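Local coordinates for periplasmic branched-chain amino acid-binding protein (Burkholderia mallei, PDB 3I09) that probably binds branched-chain amino acids or related small carboxylates in the periplasm for an ABC transporter, and is seen here holding acetoacetic acid, at residues N88-A91 against A92-K96; T117-Y120 against A121-M125; M306-L309 against K310-I314. All coordinates share one frame; numbering follows the deposited sequence.

Contact 1: residues N88-A91 against A92-K96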
loop_
_atom_site.group_PDB
_atom_site.type_symbol
_atom_site.label_atom_id
_atom_site.label_comp_id
_atom_site.label_asym_id
_atom_site.label_seq_id
_atom_site.Cartn_x
_atom_site.Cartn_y
_atom_site.Cartn_z
ATOM N N ASN A 88 -7.180 11.693 6.258
ATOM C CA ASN A 88 -7.141 12.601 5.092
ATOM C C ASN A 88 -8.031 13.819 5.285
ATOM O O ASN A 88 -7.632 14.938 4.940
ATOM C CB ASN A 88 -7.599 11.820 3.872
ATOM C CG ASN A 88 -7.314 12.523 2.569
ATOM O OD1 ASN A 88 -6.183 12.910 2.288
ATOM N ND2 ASN A 88 -8.363 12.649 1.733
ATOM N N GLN A 89 -9.247 13.585 5.771
ATOM C CA GLN A 89 -10.171 14.674 6.028
ATOM C C GLN A 89 -9.637 15.655 7.078
ATOM O O GLN A 89 -9.698 16.865 6.873
ATOM C CB GLN A 89 -11.518 14.146 6.462
ATOM C CG GLN A 89 -12.482 15.273 6.689
ATOM C CD GLN A 89 -13.911 14.843 6.628
ATOM O OE1 GLN A 89 -14.480 14.686 5.537
ATOM N NE2 GLN A 89 -14.524 14.676 7.793
ATOM N N VAL A 90 -9.076 15.124 8.170
ATOM C CA VAL A 90 -8.485 15.960 9.204
ATOM C C VAL A 90 -7.300 16.755 8.666
ATOM O O VAL A 90 -7.220 17.961 8.861
ATOM C CB VAL A 90 -8.029 15.127 10.410
ATOM C CG1 VAL A 90 -7.352 16.023 11.424
ATOM C CG2 VAL A 90 -9.242 14.373 11.027
ATOM N N ALA A 91 -6.409 16.100 7.936
ATOM C CA ALA A 91 -5.271 16.806 7.330
ATOM C C ALA A 91 -5.708 17.907 6.367
ATOM O O ALA A 91 -5.145 18.994 6.380
ATOM C CB ALA A 91 -4.328 15.814 6.591
ATOM N N ALA A 92 -6.725 17.655 5.561
ATOM C CA ALA A 92 -7.170 18.669 4.591
ATOM C C ALA A 92 -7.763 19.877 5.309
ATOM O O ALA A 92 -7.474 21.036 4.972
ATOM C CB ALA A 92 -8.179 18.074 3.609
ATOM N N GLU A 93 -8.575 19.608 6.324
ATOM C CA GLU A 93 -9.211 20.678 7.110
ATOM C C GLU A 93 -8.172 21.561 7.828
ATOM O O GLU A 93 -8.314 22.763 7.903
ATOM C CB GLU A 93 -10.116 20.061 8.180
ATOM C CG GLU A 93 -11.423 19.520 7.659
ATOM C CD GLU A 93 -12.156 18.575 8.650
ATOM O OE1 GLU A 93 -11.701 18.385 9.814
ATOM O OE2 GLU A 93 -13.193 18.006 8.223
ATOM N N LYS A 94 -7.157 20.931 8.417
ATOM C CA LYS A 94 -6.142 21.655 9.188
ATOM C C LYS A 94 -4.972 22.144 8.330
ATOM O O LYS A 94 -4.072 22.825 8.850
ATOM C CB LYS A 94 -5.588 20.766 10.307
ATOM C CG LYS A 94 -6.649 20.234 11.307
ATOM C CD LYS A 94 -7.455 21.304 11.906
ATOM C CE LYS A 94 -8.455 20.744 12.946
ATOM N NZ LYS A 94 -8.109 21.282 14.234
ATOM N N LYS A 95 -4.981 21.792 7.045
ATOM C CA LYS A 95 -3.917 22.181 6.098
ATOM C C LYS A 95 -2.544 21.678 6.563
ATOM O O LYS A 95 -1.606 22.454 6.809
ATOM C CB LYS A 95 -3.945 23.693 5.857
ATOM C CG LYS A 95 -5.299 24.153 5.289
ATOM C CD LYS A 95 -5.330 25.657 4.943
ATOM C CE LYS A 95 -6.398 25.928 3.867
ATOM N NZ LYS A 95 -6.270 27.285 3.231
ATOM N N LYS A 96 -2.471 20.372 6.794
ATOM C CA LYS A 96 -1.239 19.747 7.245
ATOM C C LYS A 96 -0.818 18.688 6.259
ATOM O O LYS A 96 -1.649 17.979 5.715
ATOM C CB LYS A 96 -1.408 19.072 8.595
ATOM C CG LYS A 96 -1.815 19.997 9.719
ATOM C CD LYS A 96 -0.745 21.018 10.038
ATOM C CE LYS A 96 -1.228 21.899 11.193
ATOM N NZ LYS A 96 -0.436 23.141 11.343
#

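Contact 2: residues T117-Y120 against A121-M125. With AAE (acetoacetic acid), chain C.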
loop_
_atom_site.group_PDB
_atom_site.type_symbol
_atom_site.label_atom_id
_atom_site.label_comp_id
_atom_site.label_asym_id
_atom_site.label_seq_id
_atom_site.Cartn_x
_atom_site.Cartn_y
_atom_site.Cartn_z
ATOM N N THR A 117 -2.360 16.009 0.366
ATOM C CA THR A 117 -2.265 14.553 0.434
ATOM C C THR A 117 -1.274 14.025 -0.583
ATOM O O THR A 117 -1.288 14.451 -1.732
ATOM C CB THR A 117 -3.628 13.952 0.169
ATOM O OG1 THR A 117 -4.558 14.469 1.145
ATOM C CG2 THR A 117 -3.572 12.385 0.199
ATOM N N VAL A 118 -0.419 13.108 -0.153
ATOM C CA VAL A 118 0.430 12.373 -1.048
ATOM C C VAL A 118 0.120 10.890 -0.849
ATOM O O VAL A 118 0.114 10.420 0.295
ATOM C CB VAL A 118 1.909 12.642 -0.748
ATOM C CG1 VAL A 118 2.819 11.787 -1.659
ATOM C CG2 VAL A 118 2.190 14.134 -0.924
ATOM N N HIS A 119 -0.094 10.163 -1.957
ATOM C CA HIS A 119 -0.312 8.719 -1.902
ATOM C C HIS A 119 0.935 8.083 -2.496
ATOM O O HIS A 119 1.187 8.151 -3.694
ATOM C CB HIS A 119 -1.611 8.319 -2.621
ATOM C CG HIS A 119 -2.183 6.999 -2.148
ATOM N ND1 HIS A 119 -3.269 6.408 -2.755
ATOM C CD2 HIS A 119 -1.876 6.212 -1.090
ATOM C CE1 HIS A 119 -3.557 5.276 -2.138
ATOM N NE2 HIS A 119 -2.733 5.130 -1.117
ATOM N N TYR A 120 1.754 7.505 -1.617
ATOM C CA TYR A 120 3.156 7.329 -1.922
ATOM C C TYR A 120 3.563 6.012 -2.586
ATOM O O TYR A 120 4.455 6.024 -3.454
ATOM C CB TYR A 120 4.017 7.543 -0.679
ATOM C CG TYR A 120 5.487 7.838 -0.959
ATOM C CD1 TYR A 120 5.927 9.145 -1.164
ATOM C CD2 TYR A 120 6.455 6.812 -0.908
ATOM C CE1 TYR A 120 7.280 9.429 -1.359
ATOM C CE2 TYR A 120 7.818 7.087 -1.130
ATOM C CZ TYR A 120 8.222 8.407 -1.328
ATOM O OH TYR A 120 9.543 8.722 -1.557
ATOM N N ALA A 121 2.977 4.896 -2.152
ATOM C CA ALA A 121 3.518 3.560 -2.489
ATOM C C ALA A 121 2.792 2.773 -3.568
ATOM O O ALA A 121 3.429 2.182 -4.454
ATOM C CB ALA A 121 3.662 2.712 -1.231
ATOM N N TYR A 122 1.478 2.722 -3.479
ATOM C CA TYR A 122 0.639 1.937 -4.392
ATOM C C TYR A 122 -0.798 2.426 -4.237
ATOM O O TYR A 122 -1.100 3.123 -3.294
ATOM C CB TYR A 122 0.686 0.438 -4.105
ATOM C CG TYR A 122 -0.060 0.035 -2.881
ATOM C CD1 TYR A 122 0.401 0.391 -1.616
ATOM C CD2 TYR A 122 -1.313 -0.566 -2.967
ATOM C CE1 TYR A 122 -0.334 0.066 -0.452
ATOM C CE2 TYR A 122 -2.032 -0.931 -1.812
ATOM C CZ TYR A 122 -1.560 -0.588 -0.573
ATOM O OH TYR A 122 -2.294 -0.925 0.552
ATOM N N ASP A 123 -1.668 2.064 -5.162
ATOM C CA ASP A 123 -3.110 2.205 -4.917
ATOM C C ASP A 123 -3.873 1.120 -5.628
ATOM O O ASP A 123 -3.309 0.290 -6.357
ATOM C CB ASP A 123 -3.672 3.622 -5.229
ATOM C CG ASP A 123 -3.649 3.996 -6.702
ATOM O OD1 ASP A 123 -3.789 3.116 -7.564
ATOM O OD2 ASP A 123 -3.496 5.224 -6.965
ATOM N N THR A 124 -5.168 1.091 -5.387
ATOM C CA THR A 124 -6.012 0.033 -5.960
ATOM C C THR A 124 -6.174 0.091 -7.469
ATOM O O THR A 124 -6.422 -0.943 -8.100
ATOM C CB THR A 124 -7.394 0.050 -5.302
ATOM O OG1 THR A 124 -7.946 1.366 -5.378
ATOM C CG2 THR A 124 -7.271 -0.359 -3.850
HETATM N N MSE A 125 -6.027 1.265 -8.081
HETATM C CA MSE A 125 -6.012 1.333 -9.551
HETATM C C MSE A 125 -4.767 0.612 -10.118
HETATM O O MSE A 125 -4.880 -0.141 -11.061
HETATM C CB MSE A 125 -6.074 2.796 -10.002
HETATM C CG MSE A 125 -5.973 2.999 -11.449
HETATM SE SE MSE A 125 -7.611 2.278 -12.298
HETATM C CE MSE A 125 -8.770 3.756 -11.872
HETATM O O1 AAE C . -5.871 -0.008 2.183
HETATM C C2 AAE C . -6.014 -1.004 2.915
HETATM O O3 AAE C . -6.912 -1.075 3.783
HETATM C C4 AAE C . -5.096 -2.194 2.698
HETATM C C5 AAE C . -3.883 -2.120 3.582
HETATM O O8 AAE C . -3.591 -1.072 4.207
HETATM C C9 AAE C . -2.978 -3.316 3.527
HETATM O O HOH W 1 -4.618 6.797 -5.010
#

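Contact 3: residues M306-L309 against K310-I314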
loop_
_atom_site.group_PDB
_atom_site.type_symbol
_atom_site.label_atom_id
_atom_site.label_comp_id
_atom_site.label_asym_id
_atom_site.label_seq_id
_atom_site.Cartn_x
_atom_site.Cartn_y
_atom_site.Cartn_z
HETATM N N MSE A 306 4.342 21.537 0.403
HETATM C CA MSE A 306 3.595 20.897 -0.685
HETATM C C MSE A 306 4.139 21.350 -2.041
HETATM O O MSE A 306 4.312 20.509 -2.940
HETATM C CB MSE A 306 2.075 21.160 -0.603
HETATM C CG MSE A 306 1.315 20.400 0.479
HETATM SE SE MSE A 306 1.585 18.504 0.637
HETATM C CE MSE A 306 1.182 17.961 -1.158
ATOM N N ALA A 307 4.461 22.640 -2.175
ATOM C CA ALA A 307 5.045 23.161 -3.420
ATOM C C ALA A 307 6.402 22.492 -3.712
ATOM O O ALA A 307 6.661 22.083 -4.858
ATOM C CB ALA A 307 5.179 24.707 -3.393
ATOM N N GLN A 308 7.239 22.318 -2.689
ATOM C CA GLN A 308 8.500 21.575 -2.850
ATOM C C GLN A 308 8.215 20.136 -3.241
ATOM O O GLN A 308 8.839 19.631 -4.171
ATOM C CB GLN A 308 9.381 21.563 -1.597
ATOM C CG GLN A 308 10.106 22.847 -1.294
ATOM C CD GLN A 308 11.200 23.169 -2.319
ATOM O OE1 GLN A 308 11.714 22.288 -3.042
ATOM N NE2 GLN A 308 11.567 24.412 -2.365
ATOM N N LEU A 309 7.298 19.463 -2.538
ATOM C CA LEU A 309 7.008 18.070 -2.854
ATOM C C LEU A 309 6.575 17.882 -4.306
ATOM O O LEU A 309 6.928 16.879 -4.941
ATOM C CB LEU A 309 5.965 17.493 -1.893
ATOM C CG LEU A 309 6.452 17.195 -0.478
ATOM C CD1 LEU A 309 5.241 16.950 0.460
ATOM C CD2 LEU A 309 7.444 16.023 -0.433
ATOM N N LYS A 310 5.829 18.852 -4.823
ATOM C CA LYS A 310 5.303 18.780 -6.183
ATOM C C LYS A 310 6.225 19.298 -7.257
ATOM O O LYS A 310 5.877 19.208 -8.423
ATOM C CB LYS A 310 3.917 19.436 -6.253
ATOM C CG LYS A 310 2.896 18.510 -5.555
ATOM C CD LYS A 310 1.475 18.783 -5.772
ATOM C CE LYS A 310 0.603 17.812 -4.930
ATOM N NZ LYS A 310 -0.830 18.134 -4.928
ATOM N N LYS A 311 7.422 19.743 -6.892
ATOM C CA LYS A 311 8.393 20.150 -7.900
ATOM C C LYS A 311 9.731 19.416 -7.850
ATOM O O LYS A 311 10.576 19.715 -8.672
ATOM C CB LYS A 311 8.639 21.661 -7.846
ATOM C CG LYS A 311 9.582 22.144 -6.715
ATOM C CD LYS A 311 9.457 23.671 -6.561
ATOM C CE LYS A 311 10.494 24.252 -5.590
ATOM N NZ LYS A 311 10.471 25.773 -5.615
HETATM N N MSE A 312 9.956 18.515 -6.903
HETATM C CA MSE A 312 11.229 17.792 -6.726
HETATM C C MSE A 312 11.142 16.392 -7.295
HETATM O O MSE A 312 10.177 15.690 -7.021
HETATM C CB MSE A 312 11.554 17.630 -5.218
HETATM C CG MSE A 312 11.574 18.920 -4.426
HETATM SE SE MSE A 312 12.616 18.796 -2.767
HETATM C CE MSE A 312 14.345 18.675 -3.721
ATOM N N LYS A 313 12.157 15.937 -7.997
ATOM C CA LYS A 313 12.244 14.536 -8.360
ATOM C C LYS A 313 12.537 13.714 -7.098
ATOM O O LYS A 313 13.190 14.216 -6.174
ATOM C CB LYS A 313 13.356 14.309 -9.370
ATOM C CG LYS A 313 13.101 14.883 -10.748
ATOM C CD LYS A 313 14.306 14.611 -11.654
ATOM C CE LYS A 313 14.182 15.236 -13.064
ATOM N NZ LYS A 313 15.244 14.734 -14.009
ATOM N N ILE A 314 12.025 12.493 -7.067
ATOM C CA ILE A 314 12.406 11.472 -6.068
ATOM C C ILE A 314 13.336 10.442 -6.751
ATOM O O ILE A 314 13.083 9.993 -7.889
ATOM C CB ILE A 314 11.178 10.794 -5.501
ATOM C CG1 ILE A 314 10.359 11.811 -4.690
ATOM C CG2 ILE A 314 11.613 9.548 -4.631
ATOM C CD1 ILE A 314 8.911 11.475 -4.456
HETATM O O HOH W 2 7.452 15.918 -7.397
HETATM O O HOH W 3 9.315 15.458 -3.887
#

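Contact 1: residues N88-A91 against A92-K96
The carbonyl O of N88 takes the N-H of A92 at 2.9 Å, the first of the bonds that carry helix 81-94 to its end in a Schellman motif. Two more i to i+4 bonds follow, E93 N to Q89 O and K94 N to V90 O. K95 then turns to positive phi (58°), which lets K96 N reach back to A91 O at 3.0 Å, while K95 N holds A92 O by a weak bond. This end closes the helix of the beta-alpha-beta unit between strands 72-77 and 97-100. CB of A91 lies 3.6 Å from K96 O and also meets Y98. On the outer side Q89 swings its CG anti to the backbone N (chi1 -178°) and passes obliquely by E93, amide and carboxylate planes 27° apart. CG of K94 rests on the carbonyl O of V90 at 3.4 Å; the chain then bends at chi2, its NZ forming a salt bridge with D68. On the inner side ND2 of N88 bonds Q112 O, and its OD1 turns to T117. Between the side chains of Q89 and E93 the closest approach is carbon to oxygen, CG of Q89 to OE2 of E93 at 3.2 Å.

Contact 2: residues T117-Y120 against A121-M125
The chain leaves strand 117-119, an outermost strand of the six-stranded sheet, turns through Y120 and A121 and runs extended through Y122 and D123 into helix 124-137. This bend brings the H119 ring against the carbonyl of Y122 and CB of D123. The carbonyl O of Y122 lies over one face of the imidazole, 3.3 Å above its plane and offset toward the rim. From an oblique direction CB of D123 packs on CE1 of H119 at 3.5 Å. With CG anti to the backbone N (chi1 -157°), the ring extends across the turn, and a water in its plane sits 2.7 Å from ND1. The same water donates to OD2 of D123 at 2.7 Å, so imidazole and carboxylate, their planes 45° apart, meet through it. D123 is the N-cap of helix 124-137, OD1 accepting from A126 N. Y122 points into the ligand pocket, its OH 3.6 Å from C5 of the acetoacetic acid and bonded to the carbonyl of G102. Y120 turns the other way, to S285 and T289 on helix 278-297. H119 NE2 bonds A103 O, and since a carbonyl can only accept, NE2 carries the proton there; with ND1 linked through the water to OD2 of D123, the imidazole is fixed in rotation by partners at both nitrogens.

Contact 3: residues M306-L309 against K310-I314
K310 N bonds M306 O at 2.9 Å, a helical i to i+4 bond near the end of helix 302-309, where it gives way to the loop that leads into strand 314-315. Beyond it the chain tightens: Q308 O accepts K311 N at 3.1 Å from above its carbonyl plane, 65° out of it, and also takes a weak bond from M312 N. Two waters bridge the carbonyls of L309 and M312, donating to both; the shorter pair of bonds belongs to the water 2.7 Å from L309 O. The packed side is formed by M306, L309 and the chain of Q308. M306, a selenomethionine, brings its CE to 3.8 Å from CE of K310, and its side chain also touches V97 and Y116. L309 points to the same strand 97-100 through V97, and also meets T289 and I323. Q308 bends at chi2 (-68°), bringing its amide over toward the loop while its chain rests on the alanines A293, A296 and A297 of helix 278-297. K310 runs extended past the M306 methyl, and its NZ bonds the carbonyl of T325.

The solvent side is looser and belongs to the exposed A307 and K311. CG of K311 passes 3.5 Å from the carbonyl O of A307, and its CE lies almost equally near the two amide heteroatoms, 3.4 Å from both OE1 and NE2 of Q308. K311 gets there with CG between its backbone N and carbonyl carbon (chi1 79°) and an extended chain beyond. The polar grip here is thus mainly backbone and water, with the side chains of the exposed half adding van der Waals contact rather than salt bridges.

How the contacts relate
Contact 2 is buried near the middle of the chain, whereas contacts 1 and 3 lie about 20 Å from its centre and are partly exposed. Contacts 1 and 3 both finish helices with backbone bonds and lysine-rich turns, one closed by a Schellman motif, the other helped by water. Contact 2 instead uses an imidazole, a carboxylate and a water beside the ligand pocket. Contacts 1 and 3 each reach strand 97-100 and each touch contact 2, but not one another: N88 OD1 of contact 1 lies 2.5 Å from T117 OG1 of contact 2, a probable hydrogen bond, while contact 3 packs M306 on V118 and I314 on Y120.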